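Local coordinates for protein listeriolysin O (Listeria monocytogenes, PDB 4CDB) that binds cholesterol-containing host membranes, changes shape, inserts and assembles into an oligomeric pore that lyses the cell, at residues 214-219 with 257-262. Numbering follows the deposited sequence.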
ATOM      1  N   LYS A 214      10.706   5.296   2.283  1.00 33.16           N
ATOM      2  CA  LYS A 214      11.503   6.261   3.033  1.00 36.88           C
ATOM      3  C   LYS A 214      12.986   5.917   3.017  1.00 36.75           C
ATOM      4  O   LYS A 214      13.378   4.784   3.305  1.00 40.83           O
ATOM      5  CB  LYS A 214      11.021   6.365   4.485  1.00 36.68           C
ATOM      6  CG  LYS A 214       9.649   6.999   4.673  1.00 41.09           C
ATOM      7  CD  LYS A 214       9.380   7.281   6.149  1.00 42.95           C
ATOM      8  CE  LYS A 214       8.010   7.906   6.368  1.00 41.93           C
ATOM      9  NZ  LYS A 214       6.907   6.964   6.030  1.00 41.24           N
ATOM     10  N   GLN A 215      13.803   6.908   2.677  1.00 32.22           N
ATOM     11  CA  GLN A 215      15.250   6.799   2.806  1.00 31.51           C
ATOM     12  C   GLN A 215      15.731   7.764   3.887  1.00 37.68           C
ATOM     13  O   GLN A 215      15.844   8.970   3.659  1.00 36.97           O
ATOM     14  CB  GLN A 215      15.934   7.080   1.465  1.00 35.92           C
ATOM     15  CG  GLN A 215      15.689   5.999   0.418  1.00 42.44           C
ATOM     16  CD  GLN A 215      16.020   6.454  -0.988  1.00 51.98           C
ATOM     17  OE1 GLN A 215      15.806   7.611  -1.344  1.00 56.79           O
ATOM     18  NE2 GLN A 215      16.549   5.541  -1.797  1.00 56.40           N
ATOM     19  N   ILE A 216      15.993   7.225   5.073  1.00 37.04           N
ATOM     20  CA  ILE A 216      16.371   8.043   6.220  1.00 31.50           C
ATOM     21  C   ILE A 216      17.888   8.174   6.325  1.00 33.61           C
ATOM     22  O   ILE A 216      18.596   7.181   6.487  1.00 39.73           O
ATOM     23  CB  ILE A 216      15.815   7.453   7.530  1.00 36.88           C
ATOM     24  CG1 ILE A 216      14.307   7.226   7.410  1.00 39.71           C
ATOM     25  CG2 ILE A 216      16.147   8.359   8.712  1.00 28.83           C
ATOM     26  CD1 ILE A 216      13.713   6.414   8.544  1.00 39.73           C
ATOM     27  N   TYR A 217      18.378   9.407   6.237  1.00 31.97           N
ATOM     28  CA  TYR A 217      19.810   9.671   6.275  1.00 33.48           C
ATOM     29  C   TYR A 217      20.328   9.754   7.708  1.00 39.32           C
ATOM     30  O   TYR A 217      21.444   9.320   8.001  1.00 35.10           O
ATOM     31  CB  TYR A 217      20.131  10.962   5.522  1.00 34.30           C
ATOM     32  CG  TYR A 217      19.702  10.942   4.072  1.00 46.23           C
ATOM     33  CD1 TYR A 217      19.715   9.762   3.341  1.00 46.12           C
ATOM     34  CD2 TYR A 217      19.276  12.102   3.437  1.00 47.24           C
ATOM     35  CE1 TYR A 217      19.323   9.738   2.016  1.00 48.20           C
ATOM     36  CE2 TYR A 217      18.881  12.087   2.110  1.00 50.67           C
ATOM     37  CZ  TYR A 217      18.906  10.902   1.406  1.00 50.71           C
ATOM     38  OH  TYR A 217      18.513  10.882   0.087  1.00 54.36           O
ATOM     39  N   TYR A 218      19.514  10.319   8.594  1.00 31.84           N
ATOM     40  CA  TYR A 218      19.881  10.440   9.999  1.00 33.46           C
ATOM     41  C   TYR A 218      18.680  10.754  10.883  1.00 33.45           C
ATOM     42  O   TYR A 218      17.653  11.246  10.408  1.00 32.15           O
ATOM     43  CB  TYR A 218      20.971  11.501  10.192  1.00 32.48           C
ATOM     44  CG  TYR A 218      20.617  12.870   9.650  1.00 38.63           C
ATOM     45  CD1 TYR A 218      19.979  13.811  10.447  1.00 40.38           C
ATOM     46  CD2 TYR A 218      20.930  13.223   8.344  1.00 40.01           C
ATOM     47  CE1 TYR A 218      19.657  15.063   9.958  1.00 42.40           C
ATOM     48  CE2 TYR A 218      20.612  14.472   7.846  1.00 39.83           C
ATOM     49  CZ  TYR A 218      19.976  15.388   8.656  1.00 43.26           C
ATOM     50  OH  TYR A 218      19.660  16.631   8.161  1.00 45.76           O
ATOM     51  N   ASN A 219      18.821  10.454  12.171  1.00 32.15           N
ATOM     52  CA  ASN A 219      17.827  10.813  13.170  1.00 31.95           C
ATOM     53  C   ASN A 219      18.425  11.749  14.209  1.00 35.93           C
ATOM     54  O   ASN A 219      19.558  11.553  14.656  1.00 37.00           O
ATOM     55  CB  ASN A 219      17.275   9.563  13.859  1.00 37.13           C
ATOM     56  CG  ASN A 219      16.511   8.666  12.911  1.00 49.39           C
ATOM     57  OD1 ASN A 219      15.290   8.768  12.793  1.00 50.38           O
ATOM     58  ND2 ASN A 219      17.225   7.779  12.229  1.00 56.20           N
ATOM     59  N   SER A 257      12.211  12.403  18.761  1.00 31.36           N
ATOM     60  CA  SER A 257      13.126  12.077  17.671  1.00 32.50           C
ATOM     61  C   SER A 257      12.514  12.400  16.314  1.00 31.10           C
ATOM     62  O   SER A 257      11.323  12.189  16.104  1.00 29.25           O
ATOM     63  CB  SER A 257      13.508  10.597  17.724  1.00 37.42           C
ATOM     64  OG  SER A 257      14.413  10.268  16.686  1.00 46.78           O
ATOM     65  N   VAL A 258      13.334  12.913  15.400  1.00 26.16           N
ATOM     66  CA  VAL A 258      12.881  13.234  14.051  1.00 24.80           C
ATOM     67  C   VAL A 258      13.761  12.553  13.010  1.00 32.83           C
ATOM     68  O   VAL A 258      14.990  12.652  13.062  1.00 31.11           O
ATOM     69  CB  VAL A 258      12.900  14.757  13.783  1.00 27.78           C
ATOM     70  CG1 VAL A 258      12.495  15.053  12.340  1.00 27.04           C
ATOM     71  CG2 VAL A 258      11.987  15.491  14.755  1.00 27.07           C
ATOM     72  N   ALA A 259      13.131  11.855  12.069  1.00 28.90           N
ATOM     73  CA  ALA A 259      13.855  11.223  10.971  1.00 27.76           C
ATOM     74  C   ALA A 259      13.944  12.167   9.773  1.00 26.69           C
ATOM     75  O   ALA A 259      12.931  12.695   9.306  1.00 29.12           O
ATOM     76  CB  ALA A 259      13.187   9.913  10.570  1.00 26.31           C
ATOM     77  N   TYR A 260      15.162  12.389   9.288  1.00 27.70           N
ATOM     78  CA  TYR A 260      15.387  13.267   8.145  1.00 28.52           C
ATOM     79  C   TYR A 260      15.816  12.453   6.934  1.00 36.33           C
ATOM     80  O   TYR A 260      16.554  11.476   7.064  1.00 29.84           O
ATOM     81  CB  TYR A 260      16.468  14.306   8.463  1.00 31.37           C
ATOM     82  CG  TYR A 260      16.108  15.278   9.566  1.00 35.13           C
ATOM     83  CD1 TYR A 260      16.277  14.937  10.901  1.00 32.36           C
ATOM     84  CD2 TYR A 260      15.626  16.546   9.271  1.00 28.63           C
ATOM     85  CE1 TYR A 260      15.962  15.824  11.913  1.00 33.78           C
ATOM     86  CE2 TYR A 260      15.307  17.444  10.276  1.00 29.23           C
ATOM     87  CZ  TYR A 260      15.476  17.076  11.595  1.00 35.20           C
ATOM     88  OH  TYR A 260      15.163  17.960  12.602  1.00 33.61           O
ATOM     89  N   GLY A 261      15.360  12.860   5.754  1.00 29.87           N
ATOM     90  CA  GLY A 261      15.751  12.184   4.533  1.00 30.86           C
ATOM     91  C   GLY A 261      14.853  12.421   3.336  1.00 36.29           C
ATOM     92  O   GLY A 261      14.315  13.512   3.140  1.00 35.94           O
ATOM     93  N   ARG A 262      14.693  11.376   2.534  1.00 31.26           N
ATOM     94  CA  ARG A 262      13.984  11.464   1.266  1.00 33.82           C
ATOM     95  C   ARG A 262      12.846  10.455   1.257  1.00 30.69           C
ATOM     96  O   ARG A 262      13.024   9.312   1.681  1.00 33.51           O
ATOM     97  CB  ARG A 262      14.964  11.177   0.125  1.00 42.27           C
ATOM     98  CG  ARG A 262      14.365  11.141  -1.269  1.00 48.86           C
ATOM     99  CD  ARG A 262      15.456  10.869  -2.297  1.00 50.30           C
ATOM    100  NE  ARG A 262      14.947  10.847  -3.665  1.00 52.11           N
ATOM    101  CZ  ARG A 262      14.590   9.743  -4.310  1.00 56.42           C
ATOM    102  NH1 ARG A 262      14.689   8.563  -3.712  1.00 57.07           N
ATOM    103  NH2 ARG A 262      14.138   9.816  -5.555  1.00 57.11           N
TER
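The CB of Tyr260 lies over one face of the Tyr218 ring, 3.9 Å from its centroid, a CH-pi contact. It sits at a classic beta bulge between strand 207-222 and strand 252-260, antiparallel neighbours in the large antiparallel sheet: Tyr217 and Tyr218 both face Tyr260. The Tyr218 and Tyr260 rings lie at 19° to each other but are displaced; Tyr218 CE1 comes 3.5 Å from Tyr260 CD1. One face of the Tyr260 ring takes Val258 CG1; Tyr218 O is at its edge, in plane. Gln215 O and Arg262 N share one face of the Tyr217 ring, whose OH is hydrogen-bonded to Gly335 O.

Tyr217 N donates to Tyr260 O, and Tyr260 N to Tyr218 O. A chi1 of 56° swings the Tyr218 ring over Tyr260 CB. Both tyrosines share a sheet face and touch helix 137-152, through Val148 and Val144. On the other face Asn219 OD1 and Ile216 CG2 meet Ala259 CB.

The chain bends at Gly261, whose CA-H meets Gln215 O (CA to O 3.3 Å). Beyond it, Gln215 N donates to Arg262 O and Arg262 N to Gln215 O. Their side chains extend alongside each other. Arg262 NH1 donates to Gln215 OE1 at 2.8 Å, within the guanidinium plane.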